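Local coordinates for Syntaxin1 (Monosiga brevicollis, PDB 2XHE), which probably acts as a SNAP receptor (SNARE) in membrane fusion, pairing with other SNARE proteins as syntaxins generally do, at residues 151-162 / 222-233. Residues are numbered along the deposited sequence; the frame is centred on the assembly and turned at random.
Sequences MTRYNDVQAENK and LERSLLELHEMF
N155 and Q158 of helix 151-162 lie opposite L226 and L222 of helix 222-233, the two helices running nearly antiparallel at 152° with their axes 9.6 Å apart. L226 is a knob in a hole formed by N155, Q158, A159 and K162; its CD2 meets the CB of A159 and lies 3.6 Å from N155 ND2. One turn on, L229 sends CD1 to 3.4 Å from N155 CA and CD2 in plane to the edge of the Y154 ring. The F233 ring receives N155 CB at its edge, while M232 CE sits over one face of that ring, offset toward its rim, and also packs on M151 CB at 3.6 Å. A hydrogen bond runs from S225 OG to Q158 OE1 (3.2 Å), arriving in the carbonyl plane on a lone pair at a C=O angle of 119°. With CG anti to the carbonyl carbon, Q158 lays CG over one face of the Y154 ring, offset toward its rim, and the bend at chi2 brings the amide against L222 CD2; NE2 bonds to H71 of helix 44-72. A leucine in its place would probably leave S225 OG and H71 without this amide partner. At the other end K162, with CG anti to the backbone N (chi1 173°) and the chain extended beyond, rests CB on L222 CD1, and its NZ forms a salt bridge with E223 OE2 (3.2 Å), its hydrogen bond weak. N155, A159 and F233 also touch the chain of another protein. Helix 222-233 belongs to the SNARE-homology region and helix 151-162 to the syntaxin family region, so their union is consistent with the closed conformation of syntaxins, held mainly by apolar packing, with a hydrogen bond from S225 to the buried amide of Q158 and a charged pair at its margin.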
loop_
_atom_site.group_PDB
_atom_site.type_symbol
_atom_site.label_atom_id
_atom_site.label_comp_id
_atom_site.label_asym_id
_atom_site.label_seq_id
_atom_site.Cartn_x
_atom_site.Cartn_y
_atom_site.Cartn_z
ATOM N N MET B 151 18.849 4.935 16.266
ATOM C CA MET B 151 19.440 6.027 17.022
ATOM C C MET B 151 18.372 6.955 17.560
ATOM O O MET B 151 18.570 7.636 18.558
ATOM C CB MET B 151 20.452 6.797 16.179
ATOM C CG MET B 151 21.674 5.961 15.829
ATOM S SD MET B 151 22.331 5.026 17.246
ATOM C CE MET B 151 23.461 6.232 17.946
ATOM N N THR B 152 17.231 6.978 16.895
ATOM C CA THR B 152 16.157 7.843 17.328
ATOM C C THR B 152 15.596 7.285 18.617
ATOM O O THR B 152 15.147 8.033 19.480
ATOM C CB THR B 152 15.065 7.966 16.257
ATOM O OG1 THR B 152 15.603 8.663 15.128
ATOM C CG2 THR B 152 13.869 8.737 16.791
ATOM N N ARG B 153 15.633 5.963 18.745
ATOM C CA ARG B 153 15.191 5.321 19.976
ATOM C C ARG B 153 16.132 5.741 21.098
ATOM O O ARG B 153 15.690 6.069 22.197
ATOM C CB ARG B 153 15.149 3.801 19.822
ATOM C CG ARG B 153 14.756 3.062 21.087
ATOM C CD ARG B 153 13.529 3.681 21.743
ATOM N NE ARG B 153 13.176 2.996 22.987
ATOM C CZ ARG B 153 12.483 3.547 23.981
ATOM N NH1 ARG B 153 12.064 4.805 23.891
ATOM N NH2 ARG B 153 12.212 2.840 25.073
ATOM N N TYR B 154 17.428 5.758 20.795
ATOM C CA TYR B 154 18.451 6.224 21.727
ATOM C C TYR B 154 18.212 7.687 22.101
ATOM O O TYR B 154 18.060 8.021 23.273
ATOM C CB TYR B 154 19.837 6.047 21.103
ATOM C CG TYR B 154 21.012 6.313 22.024
ATOM C CD1 TYR B 154 21.115 5.688 23.259
ATOM C CD2 TYR B 154 22.042 7.164 21.634
ATOM C CE1 TYR B 154 22.207 5.924 24.096
ATOM C CE2 TYR B 154 23.135 7.405 22.459
ATOM C CZ TYR B 154 23.216 6.783 23.689
ATOM O OH TYR B 154 24.303 7.028 24.506
ATOM N N ASN B 155 18.172 8.556 21.099
ATOM C CA ASN B 155 17.904 9.972 21.323
ATOM C C ASN B 155 16.680 10.183 22.210
ATOM O O ASN B 155 16.641 11.119 23.012
ATOM C CB ASN B 155 17.729 10.700 19.985
ATOM C CG ASN B 155 17.448 12.183 20.152
ATOM O OD1 ASN B 155 16.293 12.593 20.316
ATOM N ND2 ASN B 155 18.501 13.001 20.081
ATOM N N ASP B 156 15.689 9.306 22.074
ATOM C CA ASP B 156 14.446 9.454 22.822
ATOM C C ASP B 156 14.593 9.072 24.288
ATOM O O ASP B 156 14.056 9.758 25.151
ATOM C CB ASP B 156 13.305 8.675 22.168
ATOM C CG ASP B 156 12.508 9.521 21.181
ATOM O OD1 ASP B 156 12.750 10.749 21.098
ATOM O OD2 ASP B 156 11.630 8.958 20.491
ATOM N N VAL B 157 15.327 7.994 24.567
ATOM C CA VAL B 157 15.560 7.556 25.949
ATOM C C VAL B 157 16.513 8.492 26.703
ATOM O O VAL B 157 16.396 8.650 27.918
ATOM C CB VAL B 157 16.049 6.082 26.027
ATOM C CG1 VAL B 157 17.238 5.863 25.125
ATOM C CG2 VAL B 157 16.391 5.690 27.462
ATOM N N GLN B 158 17.440 9.122 25.984
ATOM C CA GLN B 158 18.332 10.117 26.590
ATOM C C GLN B 158 17.586 11.379 27.028
ATOM O O GLN B 158 17.589 11.734 28.205
ATOM C CB GLN B 158 19.493 10.475 25.654
ATOM C CG GLN B 158 20.501 9.341 25.436
ATOM C CD GLN B 158 21.249 8.929 26.712
ATOM O OE1 GLN B 158 22.404 9.300 26.917
ATOM N NE2 GLN B 158 20.591 8.148 27.558
ATOM N N ALA B 159 16.948 12.055 26.085
ATOM C CA ALA B 159 16.147 13.230 26.412
ATOM C C ALA B 159 15.005 12.903 27.377
ATOM O O ALA B 159 14.680 13.704 28.247
ATOM C CB ALA B 159 15.607 13.864 25.152
ATOM N N GLU B 160 14.401 11.729 27.209
ATOM C CA GLU B 160 13.336 11.259 28.097
ATOM C C GLU B 160 13.810 11.221 29.541
ATOM O O GLU B 160 13.102 11.663 30.447
ATOM C CB GLU B 160 12.863 9.865 27.669
ATOM C CG GLU B 160 11.847 9.194 28.590
ATOM C CD GLU B 160 11.325 7.870 28.021
ATOM O OE1 GLU B 160 10.958 6.980 28.817
ATOM O OE2 GLU B 160 11.283 7.716 26.778
ATOM N N ASN B 161 15.014 10.688 29.744
ATOM C CA ASN B 161 15.603 10.587 31.077
ATOM C C ASN B 161 16.174 11.914 31.581
ATOM O O ASN B 161 16.122 12.190 32.776
ATOM C CB ASN B 161 16.667 9.477 31.137
ATOM C CG ASN B 161 16.090 8.125 31.561
ATOM O OD1 ASN B 161 16.249 7.121 30.864
ATOM N ND2 ASN B 161 15.423 8.098 32.707
ATOM N N LYS B 162 16.705 12.734 30.675
ATOM C CA LYS B 162 17.286 14.019 31.065
ATOM C C LYS B 162 16.227 15.005 31.555
ATOM O O LYS B 162 16.518 15.905 32.347
ATOM C CB LYS B 162 18.072 14.638 29.910
ATOM C CG LYS B 162 18.568 16.046 30.198
ATOM C CD LYS B 162 18.670 16.844 28.919
ATOM C CE LYS B 162 18.484 18.330 29.169
ATOM N NZ LYS B 162 18.040 19.027 27.923
ATOM N N LEU B 222 24.126 13.523 29.288
ATOM C CA LEU B 222 22.973 13.395 28.415
ATOM C C LEU B 222 22.902 14.528 27.395
ATOM O O LEU B 222 22.250 14.400 26.362
ATOM C CB LEU B 222 21.694 13.372 29.248
ATOM C CG LEU B 222 21.674 12.292 30.322
ATOM C CD1 LEU B 222 20.306 12.216 30.962
ATOM C CD2 LEU B 222 22.047 10.957 29.716
ATOM N N GLU B 223 23.576 15.634 27.689
ATOM C CA GLU B 223 23.552 16.800 26.813
ATOM C C GLU B 223 24.544 16.715 25.654
ATOM O O GLU B 223 24.221 17.105 24.533
ATOM C CB GLU B 223 23.773 18.087 27.612
ATOM C CG GLU B 223 22.504 18.699 28.177
ATOM C CD GLU B 223 21.629 19.344 27.111
ATOM O OE1 GLU B 223 21.661 18.897 25.941
ATOM O OE2 GLU B 223 20.902 20.304 27.451
ATOM N N ARG B 224 25.753 16.228 25.917
ATOM C CA ARG B 224 26.704 16.026 24.827
ATOM C C ARG B 224 26.378 14.724 24.108
ATOM O O ARG B 224 26.891 14.448 23.023
ATOM C CB ARG B 224 28.165 16.087 25.297
ATOM C CG ARG B 224 28.481 15.304 26.555
ATOM C CD ARG B 224 29.977 15.351 26.846
ATOM N NE ARG B 224 30.281 14.978 28.224
ATOM C CZ ARG B 224 30.192 15.815 29.254
ATOM N NH1 ARG B 224 29.801 17.066 29.051
ATOM N NH2 ARG B 224 30.488 15.402 30.482
ATOM N N SER B 225 25.500 13.933 24.715
ATOM C CA SER B 225 24.933 12.785 24.031
ATOM C C SER B 225 23.954 13.302 22.976
ATOM O O SER B 225 24.116 13.042 21.785
ATOM C CB SER B 225 24.226 11.857 25.018
ATOM O OG SER B 225 24.106 10.547 24.483
ATOM N N LEU B 226 22.949 14.054 23.418
ATOM C CA LEU B 226 21.977 14.658 22.509
ATOM C C LEU B 226 22.656 15.474 21.406
ATOM O O LEU B 226 22.171 15.534 20.275
ATOM C CB LEU B 226 20.980 15.519 23.284
ATOM C CG LEU B 226 20.112 14.744 24.279
ATOM C CD1 LEU B 226 19.390 15.695 25.213
ATOM C CD2 LEU B 226 19.123 13.827 23.568
ATOM N N LEU B 227 23.790 16.080 21.730
ATOM C CA LEU B 227 24.534 16.860 20.748
ATOM C C LEU B 227 25.208 16.001 19.673
ATOM O O LEU B 227 25.131 16.315 18.491
ATOM C CB LEU B 227 25.550 17.765 21.443
ATOM C CG LEU B 227 25.282 19.244 21.169
ATOM C CD1 LEU B 227 25.911 20.139 22.238
ATOM C CD2 LEU B 227 25.740 19.614 19.754
ATOM N N GLU B 228 25.880 14.931 20.089
ATOM C CA GLU B 228 26.476 13.985 19.147
ATOM C C GLU B 228 25.395 13.468 18.199
ATOM O O GLU B 228 25.547 13.493 16.974
ATOM C CB GLU B 228 27.111 12.806 19.899
ATOM C CG GLU B 228 28.627 12.868 20.072
ATOM C CD GLU B 228 29.077 13.892 21.106
ATOM O OE1 GLU B 228 28.490 14.993 21.160
ATOM O OE2 GLU B 228 30.032 13.596 21.861
ATOM N N LEU B 229 24.303 12.996 18.790
ATOM C CA LEU B 229 23.151 12.512 18.049
ATOM C C LEU B 229 22.632 13.544 17.054
ATOM O O LEU B 229 22.510 13.252 15.862
ATOM C CB LEU B 229 22.040 12.136 19.020
ATOM C CG LEU B 229 22.354 10.896 19.848
ATOM C CD1 LEU B 229 21.209 10.597 20.801
ATOM C CD2 LEU B 229 22.642 9.708 18.925
ATOM N N HIS B 230 22.326 14.743 17.549
ATOM C CA HIS B 230 21.924 15.844 16.679
ATOM C C HIS B 230 22.885 16.033 15.514
ATOM O O HIS B 230 22.471 16.071 14.356
ATOM C CB HIS B 230 21.806 17.151 17.458
ATOM C CG HIS B 230 21.444 18.322 16.602
ATOM N ND1 HIS B 230 20.161 18.817 16.524
ATOM C CD2 HIS B 230 22.193 19.078 15.765
ATOM C CE1 HIS B 230 20.137 19.835 15.683
ATOM N NE2 HIS B 230 21.357 20.013 15.207
ATOM N N GLU B 231 24.167 16.167 15.823
ATOM C CA GLU B 231 25.171 16.313 14.788
ATOM C C GLU B 231 25.028 15.178 13.794
ATOM O O GLU B 231 25.101 15.387 12.584
ATOM C CB GLU B 231 26.578 16.308 15.389
ATOM C CG GLU B 231 27.688 16.418 14.352
ATOM C CD GLU B 231 28.838 15.468 14.631
ATOM O OE1 GLU B 231 29.780 15.862 15.357
ATOM O OE2 GLU B 231 28.800 14.326 14.120
ATOM N N MET B 232 24.820 13.973 14.309
ATOM C CA MET B 232 24.727 12.792 13.454
ATOM C C MET B 232 23.475 12.845 12.575
ATOM O O MET B 232 23.550 12.765 11.344
ATOM C CB MET B 232 24.741 11.518 14.305
ATOM C CG MET B 232 24.704 10.221 13.508
ATOM S SD MET B 232 23.042 9.734 13.005
ATOM C CE MET B 232 22.274 9.423 14.592
ATOM N N PHE B 233 22.322 12.986 13.222
ATOM C CA PHE B 233 21.060 13.101 12.513
ATOM C C PHE B 233 21.150 14.157 11.420
ATOM O O PHE B 233 20.566 14.001 10.345
ATOM C CB PHE B 233 19.925 13.438 13.478
ATOM C CG PHE B 233 19.511 12.292 14.365
ATOM C CD1 PHE B 233 19.249 11.038 13.834
ATOM C CD2 PHE B 233 19.345 12.480 15.725
ATOM C CE1 PHE B 233 18.847 9.998 14.643
ATOM C CE2 PHE B 233 18.945 11.452 16.533
ATOM C CZ PHE B 233 18.702 10.203 15.992
#